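Amino acid ABC superfamily ATP binding cassette transporter, binding protein (Streptococcus pneumoniae, PDB 4H5G) binds L-arginine and probably delivers it to an ABC transporter for uptake, as the solute-binding component of that system. Local coordinates at residues G81-D86 against G131-S136; L77-I82 against I96-N101; S62-L67 against S149-G154. All blocks are in the same frame, centred on the assembly; numbering follows the deposited sequence.

Contact 1 (G81-D86 against G131-S136). With ARG (arginine), chain L.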
loop_
_atom_site.group_PDB
_atom_site.type_symbol
_atom_site.label_atom_id
_atom_site.label_comp_id
_atom_site.label_asym_id
_atom_site.label_seq_id
_atom_site.Cartn_x
_atom_site.Cartn_y
_atom_site.Cartn_z
ATOM N N GLY A 81 -1.330 -1.201 -2.419
ATOM C CA GLY A 81 0.053 -0.725 -2.472
ATOM C C GLY A 81 1.010 -1.900 -2.366
ATOM O O GLY A 81 2.025 -1.856 -1.657
ATOM N N ILE A 82 0.686 -2.966 -3.088
ATOM C CA ILE A 82 1.390 -4.237 -2.917
ATOM C C ILE A 82 2.625 -4.319 -3.796
ATOM O O ILE A 82 2.516 -4.295 -5.022
ATOM C CB ILE A 82 0.471 -5.414 -3.282
ATOM C CG1 ILE A 82 -0.777 -5.409 -2.384
ATOM C CG2 ILE A 82 1.230 -6.744 -3.189
ATOM C CD1 ILE A 82 -1.842 -6.434 -2.808
ATOM N N SER A 83 3.795 -4.437 -3.165
ATOM C CA SER A 83 5.057 -4.638 -3.888
ATOM C C SER A 83 5.070 -5.982 -4.626
ATOM O O SER A 83 4.861 -7.031 -4.021
ATOM C CB SER A 83 6.228 -4.582 -2.900
ATOM O OG SER A 83 6.275 -3.351 -2.213
ATOM N N ALA A 84 5.353 -5.963 -5.927
ATOM C CA ALA A 84 5.389 -7.209 -6.700
ATOM C C ALA A 84 6.751 -7.904 -6.559
ATOM O O ALA A 84 7.580 -7.891 -7.478
ATOM C CB ALA A 84 5.056 -6.936 -8.164
ATOM N N THR A 85 6.965 -8.540 -5.408
ATOM C CA THR A 85 8.259 -9.175 -5.123
ATOM C C THR A 85 8.411 -10.538 -5.795
ATOM O O THR A 85 7.424 -11.183 -6.140
ATOM C CB THR A 85 8.447 -9.361 -3.609
ATOM O OG1 THR A 85 7.520 -10.350 -3.149
ATOM C CG2 THR A 85 8.186 -8.048 -2.868
ATOM N N ASP A 86 9.655 -10.976 -5.964
ATOM C CA ASP A 86 9.919 -12.292 -6.535
ATOM C C ASP A 86 9.247 -13.391 -5.709
ATOM O O ASP A 86 8.677 -14.333 -6.259
ATOM C CB ASP A 86 11.426 -12.535 -6.635
ATOM C CG ASP A 86 12.083 -11.708 -7.726
ATOM O OD1 ASP A 86 11.377 -11.228 -8.636
ATOM O OD2 ASP A 86 13.320 -11.543 -7.679
ATOM N N GLY A 131 3.939 -8.451 7.745
ATOM C CA GLY A 131 3.725 -9.051 6.442
ATOM C C GLY A 131 4.145 -8.175 5.274
ATOM O O GLY A 131 3.700 -8.417 4.159
ATOM N N THR A 132 5.006 -7.178 5.515
ATOM C CA THR A 132 5.346 -6.213 4.458
ATOM C C THR A 132 6.819 -6.171 4.069
ATOM O O THR A 132 7.695 -6.625 4.811
ATOM C CB THR A 132 4.920 -4.757 4.808
ATOM O OG1 THR A 132 5.756 -4.250 5.856
ATOM C CG2 THR A 132 3.437 -4.673 5.214
ATOM N N VAL A 133 7.073 -5.580 2.903
ATOM C CA VAL A 133 8.434 -5.311 2.441
ATOM C C VAL A 133 9.218 -4.379 3.382
ATOM O O VAL A 133 10.348 -4.701 3.742
ATOM C CB VAL A 133 8.462 -4.840 0.954
ATOM C CG1 VAL A 133 9.869 -4.389 0.533
ATOM C CG2 VAL A 133 7.960 -5.968 0.047
ATOM N N PRO A 134 8.632 -3.238 3.802
ATOM C CA PRO A 134 9.377 -2.402 4.761
ATOM C C PRO A 134 9.746 -3.141 6.054
ATOM O O PRO A 134 10.791 -2.861 6.641
ATOM C CB PRO A 134 8.408 -1.251 5.050
ATOM C CG PRO A 134 7.581 -1.152 3.810
ATOM C CD PRO A 134 7.397 -2.575 3.341
ATOM N N GLU A 135 8.901 -4.079 6.481
ATOM C CA GLU A 135 9.223 -4.905 7.645
ATOM C C GLU A 135 10.414 -5.817 7.360
ATOM O O GLU A 135 11.372 -5.888 8.147
ATOM C CB GLU A 135 8.012 -5.747 8.067
ATOM C CG GLU A 135 8.287 -6.648 9.268
ATOM C CD GLU A 135 7.192 -7.691 9.485
ATOM O OE1 GLU A 135 6.864 -7.995 10.656
ATOM O OE2 GLU A 135 6.663 -8.213 8.480
ATOM N N SER A 136 10.355 -6.501 6.220
ATOM C CA SER A 136 11.414 -7.431 5.823
ATOM C C SER A 136 12.753 -6.722 5.704
ATOM O O SER A 136 13.788 -7.253 6.098
ATOM C CB SER A 136 11.070 -8.105 4.491
ATOM O OG SER A 136 9.934 -8.936 4.608
HETATM N N ARG L . 4.387 -1.993 -0.229
HETATM C CA ARG L . 4.491 -2.802 0.994
HETATM C C ARG L . 4.251 -4.267 0.703
HETATM O O ARG L . 3.688 -4.646 -0.336
HETATM C CB ARG L . 3.505 -2.315 2.066
HETATM C CG ARG L . 2.062 -2.169 1.588
HETATM C CD ARG L . 1.108 -1.896 2.761
HETATM N NE ARG L . -0.250 -1.582 2.294
HETATM C CZ ARG L . -1.271 -1.257 3.081
HETATM N NH1 ARG L . -2.462 -0.980 2.553
HETATM N NH2 ARG L . -1.097 -1.208 4.397
HETATM O OXT ARG L . 4.629 -5.119 1.512
#
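Val-133 reaches across to Ser-83 and Thr-85 with one methyl group, CG2. This methyl lies 3.6 Å from Thr-85 CG2 and 3.7 Å from Ser-83 CB. It therefore sits against both Ser-83 and Thr-85. The Thr-85 and Val-133 side chains run past each other in opposite directions, so they meet methyl to methyl along their flanks. Thr-85 turns its CG2 to this contact because its chi1 of 69° sets OG1 between the backbone N and the carbonyl carbon. Thr-85 is the N-cap of helix 86-89, and OG1 is hydrogen-bonded to Arg-88 N.

The polar half of the contact runs through the bound arginine. Ser-83 N donates to ligand O at 2.8 Å in a nearly straight bond (168°). Val-133 N donates to ligand OXT, also at 2.8 Å. The two backbone N-H groups thus hold one carboxylate from the two segments, each taking a different oxygen. The ligand N is gripped by Gly-81 O at 2.8 Å and by Ser-83 OG at 3.1 Å. Pro-134 adds a nonpolar touch with CD against the ligand CA.

Thr-132 is the N-cap of helix 133-141, and its OG1 accepts from Glu-135 N at 3.2 Å. Val-133 N belongs to the first turn of this helix. The helix start would probably favour the negative carboxylate. Arg-88 NH1 also bonds the ligand. Together these groups make up much of the site for the alpha-amino and alpha-carboxylate groups in the cleft of a type II periplasmic binding protein.

Contact 2 (L77-I82 against I96-N101). With ARG (arginine), chain L.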
loop_
_atom_site.group_PDB
_atom_site.type_symbol
_atom_site.label_atom_id
_atom_site.label_comp_id
_atom_site.label_asym_id
_atom_site.label_seq_id
_atom_site.Cartn_x
_atom_site.Cartn_y
_atom_site.Cartn_z
ATOM N N LEU A 77 -9.292 -9.709 -6.826
ATOM C CA LEU A 77 -8.028 -8.998 -6.956
ATOM C C LEU A 77 -7.610 -8.528 -5.572
ATOM O O LEU A 77 -8.445 -8.354 -4.697
ATOM C CB LEU A 77 -8.206 -7.753 -7.831
ATOM C CG LEU A 77 -8.624 -7.907 -9.295
ATOM C CD1 LEU A 77 -8.820 -6.506 -9.898
ATOM C CD2 LEU A 77 -7.569 -8.688 -10.075
ATOM N N ALA A 78 -6.319 -8.286 -5.384
ATOM C CA ALA A 78 -5.864 -7.564 -4.191
ATOM C C ALA A 78 -5.152 -6.307 -4.667
ATOM O O ALA A 78 -4.276 -6.369 -5.531
ATOM C CB ALA A 78 -4.946 -8.433 -3.356
ATOM N N VAL A 79 -5.546 -5.162 -4.117
ATOM C CA VAL A 79 -4.941 -3.875 -4.489
ATOM C C VAL A 79 -4.729 -3.131 -3.184
ATOM O O VAL A 79 -5.687 -2.700 -2.544
ATOM C CB VAL A 79 -5.852 -3.057 -5.412
ATOM C CG1 VAL A 79 -5.132 -1.783 -5.873
ATOM C CG2 VAL A 79 -6.279 -3.875 -6.650
ATOM N N ALA A 80 -3.471 -3.002 -2.775
ATOM C CA ALA A 80 -3.184 -2.426 -1.457
ATOM C C ALA A 80 -1.756 -1.924 -1.380
ATOM O O ALA A 80 -1.048 -2.200 -0.408
ATOM C CB ALA A 80 -3.437 -3.468 -0.364
ATOM N N GLY A 81 -1.330 -1.201 -2.419
ATOM C CA GLY A 81 0.053 -0.725 -2.472
ATOM C C GLY A 81 1.010 -1.900 -2.366
ATOM O O GLY A 81 2.025 -1.856 -1.657
ATOM N N ILE A 82 0.686 -2.966 -3.088
ATOM C CA ILE A 82 1.390 -4.237 -2.917
ATOM C C ILE A 82 2.625 -4.319 -3.796
ATOM O O ILE A 82 2.516 -4.295 -5.022
ATOM C CB ILE A 82 0.471 -5.414 -3.282
ATOM C CG1 ILE A 82 -0.777 -5.409 -2.384
ATOM C CG2 ILE A 82 1.230 -6.744 -3.189
ATOM C CD1 ILE A 82 -1.842 -6.434 -2.808
ATOM N N ILE A 96 1.043 -5.548 -14.632
ATOM C CA ILE A 96 2.159 -4.627 -14.830
ATOM C C ILE A 96 2.152 -3.618 -13.671
ATOM O O ILE A 96 1.116 -3.373 -13.058
ATOM C CB ILE A 96 2.056 -3.910 -16.192
ATOM C CG1 ILE A 96 0.787 -3.055 -16.261
ATOM C CG2 ILE A 96 2.152 -4.935 -17.339
ATOM C CD1 ILE A 96 0.628 -2.278 -17.584
ATOM N N PRO A 97 3.315 -3.024 -13.353
ATOM C CA PRO A 97 3.320 -2.057 -12.247
ATOM C C PRO A 97 2.385 -0.882 -12.552
ATOM O O PRO A 97 2.318 -0.469 -13.713
ATOM C CB PRO A 97 4.757 -1.521 -12.256
ATOM C CG PRO A 97 5.551 -2.530 -12.963
ATOM C CD PRO A 97 4.656 -3.256 -13.912
ATOM N N TYR A 98 1.688 -0.361 -11.548
ATOM C CA TYR A 98 0.931 0.875 -11.744
ATOM C C TYR A 98 1.602 2.090 -11.120
ATOM O O TYR A 98 1.328 3.228 -11.507
ATOM C CB TYR A 98 -0.517 0.730 -11.242
ATOM C CG TYR A 98 -0.690 0.397 -9.780
ATOM C CD1 TYR A 98 -0.665 1.395 -8.815
ATOM C CD2 TYR A 98 -0.923 -0.919 -9.363
ATOM C CE1 TYR A 98 -0.853 1.107 -7.471
ATOM C CE2 TYR A 98 -1.118 -1.220 -8.002
ATOM C CZ TYR A 98 -1.086 -0.195 -7.074
ATOM O OH TYR A 98 -1.293 -0.470 -5.724
ATOM N N TYR A 99 2.483 1.855 -10.146
ATOM C CA TYR A 99 3.241 2.944 -9.523
ATOM C C TYR A 99 4.486 2.407 -8.828
ATOM O O TYR A 99 4.443 1.362 -8.183
ATOM C CB TYR A 99 2.379 3.687 -8.492
ATOM C CG TYR A 99 2.872 5.091 -8.191
ATOM C CD1 TYR A 99 2.804 6.088 -9.153
ATOM C CD2 TYR A 99 3.402 5.421 -6.952
ATOM C CE1 TYR A 99 3.252 7.377 -8.897
ATOM C CE2 TYR A 99 3.855 6.708 -6.691
ATOM C CZ TYR A 99 3.775 7.677 -7.669
ATOM O OH TYR A 99 4.211 8.965 -7.416
ATOM N N GLU A 100 5.580 3.148 -8.947
ATOM C CA GLU A 100 6.833 2.768 -8.313
ATOM C C GLU A 100 7.293 3.909 -7.414
ATOM O O GLU A 100 7.318 5.068 -7.822
ATOM C CB GLU A 100 7.898 2.455 -9.365
ATOM C CG GLU A 100 9.267 2.185 -8.771
ATOM C CD GLU A 100 10.274 1.730 -9.808
ATOM O OE1 GLU A 100 9.868 1.441 -10.951
ATOM O OE2 GLU A 100 11.470 1.663 -9.473
ATOM N N ASN A 101 7.642 3.576 -6.175
ATOM C CA ASN A 101 8.088 4.592 -5.221
ATOM C C ASN A 101 9.172 4.061 -4.288
ATOM O O ASN A 101 9.477 2.864 -4.290
ATOM C CB ASN A 101 6.899 5.139 -4.423
ATOM C CG ASN A 101 6.130 4.059 -3.719
ATOM O OD1 ASN A 101 5.045 3.657 -4.157
ATOM N ND2 ASN A 101 6.689 3.562 -2.619
HETATM N N ARG L . 4.387 -1.993 -0.229
HETATM C CA ARG L . 4.491 -2.802 0.994
HETATM C C ARG L . 4.251 -4.267 0.703
HETATM O O ARG L . 3.688 -4.646 -0.336
HETATM C CB ARG L . 3.505 -2.315 2.066
HETATM C CG ARG L . 2.062 -2.169 1.588
HETATM C CD ARG L . 1.108 -1.896 2.761
HETATM N NE ARG L . -0.250 -1.582 2.294
HETATM C CZ ARG L . -1.271 -1.257 3.081
HETATM N NH1 ARG L . -2.462 -0.980 2.553
HETATM N NH2 ARG L . -1.097 -1.208 4.397
HETATM O OXT ARG L . 4.629 -5.119 1.512
HETATM O O HOH W 1 -1.563 -3.193 -5.025
#
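Tyr-98 meets Gly-81 and Val-79 in a small, buried, largely water-mediated contact, where the loop after strand 77-78 passes the segment leading from strand 92-94 to strand 103-108. A single group of Tyr-98, the hydroxyl at the end of the ring, does the touching. Its OH lies 3.5 Å from Gly-81 CA. The nearest side-chain atom of the other segment is Val-79 CG1, 4.1 Å from Tyr-98 OH, and the two side chains cross obliquely.

One water joins the two segments. It lies at the edge of the Tyr-98 ring, in the ring plane, 2.8 Å from Tyr-98 OH. It accepts from Ala-80 N and from Ile-82 N, each at 3.0 Å. Two buried backbone N-H groups are thereby satisfied, and the loop at Gly-81 is tied to the tyrosine. The positive phi of Gly-81 (57°) suits glycine at this bend.

On its far side the same bend presents a carbonyl to the bound arginine. Ala-80 O accepts from ligand NE at 2.9 Å and, weakly, from ligand NH1. The water and Tyr-98 thus form a second shell behind the Ala-80 carbonyl.

Asp-41 also takes part, through a hydrogen bond from Gly-81 N and a weak one with Tyr-98 OH. It lies on helix 40-52, whose Met-44 packs on both Val-79 and Tyr-98. Helix 209-225 touches Tyr-98 through Ile-219, and the ring of Tyr-228 meets that of Tyr-98 at about 50°. On the strand side, Val-79 rests on Val-16 of strand 13-18.

Contact 3 (S62-L67 against S149-G154). With ARG (arginine), chain L; SO4 (sulfate ion), chain C.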
loop_
_atom_site.group_PDB
_atom_site.type_symbol
_atom_site.label_atom_id
_atom_site.label_comp_id
_atom_site.label_asym_id
_atom_site.label_seq_id
_atom_site.Cartn_x
_atom_site.Cartn_y
_atom_site.Cartn_z
ATOM N N SER A 62 -6.919 -6.239 7.474
ATOM C CA SER A 62 -5.551 -5.811 7.752
ATOM C C SER A 62 -4.646 -6.286 6.632
ATOM O O SER A 62 -4.934 -7.286 5.968
ATOM C CB SER A 62 -5.070 -6.353 9.093
ATOM O OG SER A 62 -5.844 -5.830 10.154
ATOM N N PHE A 63 -3.535 -5.588 6.431
ATOM C CA PHE A 63 -2.689 -5.897 5.288
ATOM C C PHE A 63 -2.227 -7.343 5.262
ATOM O O PHE A 63 -2.229 -7.970 4.199
ATOM C CB PHE A 63 -1.478 -4.973 5.171
ATOM C CG PHE A 63 -0.664 -5.248 3.931
ATOM C CD1 PHE A 63 -1.047 -4.725 2.711
ATOM C CD2 PHE A 63 0.438 -6.092 3.979
ATOM C CE1 PHE A 63 -0.315 -4.998 1.562
ATOM C CE2 PHE A 63 1.161 -6.390 2.831
ATOM C CZ PHE A 63 0.789 -5.841 1.627
ATOM N N ASP A 64 -1.834 -7.871 6.419
ATOM C CA ASP A 64 -1.247 -9.211 6.475
ATOM C C ASP A 64 -2.207 -10.345 6.107
ATOM O O ASP A 64 -1.789 -11.504 6.004
ATOM C CB ASP A 64 -0.545 -9.499 7.821
ATOM C CG ASP A 64 -1.471 -9.412 9.014
ATOM O OD1 ASP A 64 -2.684 -9.193 8.841
ATOM O OD2 ASP A 64 -0.970 -9.579 10.146
ATOM N N ASN A 65 -3.475 -10.008 5.870
ATOM C CA ASN A 65 -4.431 -11.012 5.381
ATOM C C ASN A 65 -4.945 -10.741 3.969
ATOM O O ASN A 65 -5.762 -11.506 3.455
ATOM C CB ASN A 65 -5.609 -11.172 6.357
ATOM C CG ASN A 65 -5.912 -12.630 6.663
ATOM O OD1 ASN A 65 -5.221 -13.534 6.178
ATOM N ND2 ASN A 65 -6.924 -12.867 7.484
ATOM N N VAL A 66 -4.463 -9.669 3.343
ATOM C CA VAL A 66 -4.942 -9.291 2.014
ATOM C C VAL A 66 -4.603 -10.357 0.966
ATOM O O VAL A 66 -5.484 -10.832 0.235
ATOM C CB VAL A 66 -4.404 -7.898 1.604
ATOM C CG1 VAL A 66 -4.553 -7.677 0.103
ATOM C CG2 VAL A 66 -5.116 -6.775 2.375
ATOM N N LEU A 67 -3.336 -10.755 0.893
ATOM C CA LEU A 67 -2.961 -11.778 -0.090
ATOM C C LEU A 67 -3.599 -13.142 0.202
ATOM O O LEU A 67 -4.013 -13.866 -0.711
ATOM C CB LEU A 67 -1.436 -11.874 -0.207
ATOM C CG LEU A 67 -0.833 -10.636 -0.876
ATOM C CD1 LEU A 67 0.697 -10.708 -0.794
ATOM C CD2 LEU A 67 -1.275 -10.529 -2.333
ATOM N N SER A 149 6.765 -5.134 15.167
ATOM C CA SER A 149 5.917 -5.340 13.993
ATOM C C SER A 149 4.468 -5.156 14.414
ATOM O O SER A 149 4.021 -5.769 15.382
ATOM C CB SER A 149 6.124 -6.740 13.404
ATOM O OG SER A 149 7.430 -6.903 12.894
ATOM N N LEU A 150 3.738 -4.312 13.698
ATOM C CA LEU A 150 2.353 -4.019 14.055
ATOM C C LEU A 150 1.434 -4.339 12.898
ATOM O O LEU A 150 1.795 -4.157 11.745
ATOM C CB LEU A 150 2.229 -2.546 14.444
ATOM C CG LEU A 150 3.038 -2.265 15.716
ATOM C CD1 LEU A 150 3.327 -0.784 15.853
ATOM C CD2 LEU A 150 2.297 -2.782 16.935
ATOM N N THR A 151 0.234 -4.812 13.200
ATOM C CA THR A 151 -0.698 -5.187 12.134
ATOM C C THR A 151 -1.183 -3.988 11.312
ATOM O O THR A 151 -1.219 -4.047 10.090
ATOM C CB THR A 151 -1.917 -5.915 12.728
ATOM O OG1 THR A 151 -1.475 -7.087 13.427
ATOM C CG2 THR A 151 -2.874 -6.328 11.640
ATOM N N ASN A 152 -1.555 -2.907 11.994
ATOM C CA ASN A 152 -2.186 -1.721 11.388
ATOM C C ASN A 152 -1.201 -0.552 11.332
ATOM O O ASN A 152 -0.569 -0.240 12.343
ATOM C CB ASN A 152 -3.402 -1.315 12.243
ATOM C CG ASN A 152 -4.264 -0.223 11.604
ATOM O OD1 ASN A 152 -3.953 0.976 11.669
ATOM N ND2 ASN A 152 -5.378 -0.637 11.024
ATOM N N MET A 153 -1.076 0.106 10.179
ATOM C CA MET A 153 -0.136 1.229 10.049
ATOM C C MET A 153 -0.505 2.414 10.936
ATOM O O MET A 153 0.377 3.105 11.445
ATOM C CB MET A 153 0.012 1.682 8.586
ATOM C CG MET A 153 0.994 2.857 8.412
ATOM S SD MET A 153 2.639 2.512 9.091
ATOM C CE MET A 153 3.207 1.286 7.924
ATOM N N GLY A 154 -1.802 2.653 11.120
ATOM C CA GLY A 154 -2.252 3.732 11.999
ATOM C C GLY A 154 -1.762 3.539 13.421
ATOM O O GLY A 154 -1.412 4.506 14.109
HETATM N N ARG L . 4.387 -1.993 -0.229
HETATM C CA ARG L . 4.491 -2.802 0.994
HETATM C C ARG L . 4.251 -4.267 0.703
HETATM O O ARG L . 3.688 -4.646 -0.336
HETATM C CB ARG L . 3.505 -2.315 2.066
HETATM C CG ARG L . 2.062 -2.169 1.588
HETATM C CD ARG L . 1.108 -1.896 2.761
HETATM N NE ARG L . -0.250 -1.582 2.294
HETATM C CZ ARG L . -1.271 -1.257 3.081
HETATM N NH1 ARG L . -2.462 -0.980 2.553
HETATM N NH2 ARG L . -1.097 -1.208 4.397
HETATM O OXT ARG L . 4.629 -5.119 1.512
HETATM S S SO4 C . -0.876 -6.159 16.846
HETATM O O1 SO4 C . -0.314 -5.169 15.937
HETATM O O2 SO4 C . 0.208 -6.894 17.498
HETATM O O3 SO4 C . -1.681 -5.463 17.849
HETATM O O4 SO4 C . -1.714 -7.103 16.100
HETATM O O HOH W 2 -3.610 -3.245 8.211
HETATM O O HOH W 3 -0.541 -6.230 8.501
HETATM O O HOH W 4 -2.008 -9.675 12.404
#
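The backbones of 62-67 and 149-154 come closest where Ser-62 CA stands 6.4 Å from Asn-152 CA, with Thr-151 making the side-chain contact beside it. Its methyl CG2 lies 3.4 Å from Ser-62 OG and 3.4 Å from Ser-62 CB. The second distance is tight for two carbons. With CG2 anti to the backbone N, Thr-151 turns its methyl to Ser-62 and keeps OG1 for polar partners. Asp-64 crosses Thr-151 at about a right angle, its OD1 4.0 Å from the methyl.

Direct contact is slight, and three waters carry the polar links. One accepts from Phe-63 N and donates to Thr-151 O at 3.1 Å. A second accepts from Asp-64 N and donates to the same carbonyl at 2.8 Å. A third donates both to Asp-64 OD2 and to Thr-151 OG1. Thr-151 OG1 in turn donates to sulfate O4 at 2.7 Å, and Thr-151 N donates to sulfate O1 at an angle of 173°. The sulfate probably comes from the crystallisation liquor.

Phe-63 turns from this contact toward the bound arginine. One ring face is covered by ligand CD, which lies 3.5 Å above the plane and is offset toward the rim. The ring thus lies along the ligand side chain from its CD to the start of the guanidinium group.

The contact bridges the cleft. Segment 62-67 leads into helix 66-71, which follows strand 55-60. Segment 149-154 joins strand 146-150 to helix 153-162, with Asn-152 at the N-cap. Gln-129, from neighbouring strand 125-129, bonds Thr-151 O and packs on Phe-63.

Contacts 1 and 2 are buried, while contact 3 lies at the surface. Contacts 1 and 2 share Gly-81 and Ile-82 of one loop. Contacts 1 and 3 both span the cleft and reach successive elements, helix 133-141 and strand 146-150. They also touch directly through Glu-135 and Ser-149, and Phe-63 packs on Thr-132. Contact 2 instead joins that loop to a segment running toward strand 103-108. All three border the arginine. Contact 1 adds methyl packing to direct backbone bonds to the ligand. Contact 2 pairs a tyrosine hydroxyl with one bridging water. Contact 3 uses several waters and an ion at the rim.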